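SWI/SNF-related matrix-associated actin-dependent regulator of chromatin subfamily A-like protein 1 (Mus musculus, PDB 4O66) probably uses ATP hydrolysis to remodel DNA during replication and repair, its HARP domain serving as a structure-specific nucleic acid-binding module. Local coordinates at residues 13-16 with 21-24. Sequence-based numbering, arbitrary orientation.
Sequences GACI and RFRV
The thiol of Cys15 approaches the ring of Phe22 obliquely, a sulfur-aromatic contact in which SG lies 4.9 Å from the ring centroid and 54° off the ring normal. It decorates one face of a beta hairpin, the antiparallel strands 13-18 and 21-26; the contact lies well away from the centre of the chain, about 16 Å between centres. Cys15 pairs with Val24 at a non-hydrogen-bonded position, while Phe22 stands diagonally across from it. With its CG between the backbone N and the carbonyl carbon (chi1 70°), Phe22 brings its CD2 within 3.9 Å of Cys15 CB. Val24 extends this small apolar patch, CG2 lying 4.4 Å from Cys15 SG; the small thiol can touch both the ring and the valine methyl without crowding them.

The other face carries Ile16 and Arg23, a hydrogen-bonded pair. Ile16, the buried member, packs its side chain on Lys49 of a loop, an apolar role fitting its place on the face of the hairpin turned to that loop. Arg23 leans on Thr48, and its long charged chain lies about 4 Å from a bound sulfate, probably from the crystallisation liquor; such a chain might suit nucleic acid phosphates. The backbones are joined by Arg23 N to Ile16 O at 2.9 Å and by a reciprocal bond, also 2.9 Å, from Ile16 N to Arg23 O, an oxygen that Cys15 CA also approaches at 3.3 Å.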
loop_
_atom_site.group_PDB
_atom_site.type_symbol
_atom_site.label_atom_id
_atom_site.label_comp_id
_atom_site.label_asym_id
_atom_site.label_seq_id
_atom_site.Cartn_x
_atom_site.Cartn_y
_atom_site.Cartn_z
ATOM N N GLY A 13 -5.569 11.821 0.344
ATOM C CA GLY A 13 -4.742 11.429 -0.791
ATOM C C GLY A 13 -3.834 12.555 -1.222
ATOM O O GLY A 13 -3.706 13.539 -0.505
ATOM N N ALA A 14 -3.221 12.424 -2.393
ATOM C CA ALA A 14 -2.221 13.361 -2.837
ATOM C C ALA A 14 -2.191 13.420 -4.347
ATOM O O ALA A 14 -2.383 12.398 -5.003
ATOM C CB ALA A 14 -0.831 12.953 -2.289
ATOM N N CYS A 15 -1.958 14.617 -4.892
ATOM C CA CYS A 15 -1.706 14.779 -6.331
ATOM C C CYS A 15 -0.227 14.616 -6.544
ATOM O O CYS A 15 0.555 15.110 -5.731
ATOM C CB CYS A 15 -2.199 16.143 -6.857
ATOM S SG CYS A 15 -3.962 16.445 -6.507
ATOM N N ILE A 16 0.140 13.892 -7.601
ATOM C CA ILE A 16 1.524 13.562 -7.945
ATOM C C ILE A 16 1.787 14.059 -9.346
ATOM O O ILE A 16 1.190 13.562 -10.283
ATOM C CB ILE A 16 1.775 12.019 -7.913
ATOM C CG1 ILE A 16 1.373 11.439 -6.563
ATOM C CG2 ILE A 16 3.211 11.656 -8.292
ATOM C CD1 ILE A 16 2.115 12.013 -5.416
ATOM N N ARG A 21 0.913 16.399 -16.690
ATOM C CA ARG A 21 -0.276 15.731 -16.175
ATOM C C ARG A 21 -0.013 15.456 -14.710
ATOM O O ARG A 21 1.105 15.678 -14.229
ATOM C CB ARG A 21 -0.608 14.435 -16.942
ATOM C CG ARG A 21 -0.872 14.638 -18.390
ATOM C CD ARG A 21 -1.382 13.408 -19.051
ATOM N NE ARG A 21 -2.700 12.978 -18.582
ATOM C CZ ARG A 21 -3.856 13.429 -19.065
ATOM N NH1 ARG A 21 -3.880 14.335 -20.013
ATOM N NH2 ARG A 21 -4.993 12.969 -18.605
ATOM N N PHE A 22 -1.026 14.978 -13.991
ATOM C CA PHE A 22 -0.838 14.575 -12.608
ATOM C C PHE A 22 -1.755 13.409 -12.313
ATOM O O PHE A 22 -2.766 13.258 -12.990
ATOM C CB PHE A 22 -1.102 15.748 -11.638
ATOM C CG PHE A 22 -2.556 16.162 -11.530
ATOM C CD1 PHE A 22 -3.102 17.101 -12.402
ATOM C CD2 PHE A 22 -3.362 15.646 -10.519
ATOM C CE1 PHE A 22 -4.412 17.472 -12.283
ATOM C CE2 PHE A 22 -4.686 16.011 -10.409
ATOM C CZ PHE A 22 -5.203 16.937 -11.285
ATOM N N ARG A 23 -1.394 12.601 -11.306
ATOM C CA ARG A 23 -2.175 11.450 -10.843
ATOM C C ARG A 23 -2.734 11.717 -9.460
ATOM O O ARG A 23 -2.151 12.476 -8.695
ATOM C CB ARG A 23 -1.320 10.201 -10.810
ATOM C CG ARG A 23 -0.729 9.743 -12.150
ATOM C CD ARG A 23 0.276 8.625 -11.893
ATOM N NE ARG A 23 1.102 8.304 -13.066
ATOM C CZ ARG A 23 2.206 7.545 -13.038
ATOM N NH1 ARG A 23 2.653 7.025 -11.892
ATOM N NH2 ARG A 23 2.881 7.310 -14.162
ATOM N N VAL A 24 -3.862 11.108 -9.116
ATOM C CA VAL A 24 -4.352 11.230 -7.750
ATOM C C VAL A 24 -4.185 9.878 -7.065
ATOM O O VAL A 24 -4.675 8.889 -7.557
ATOM C CB VAL A 24 -5.805 11.667 -7.679
ATOM C CG1 VAL A 24 -6.277 11.718 -6.237
ATOM C CG2 VAL A 24 -5.976 13.011 -8.348
#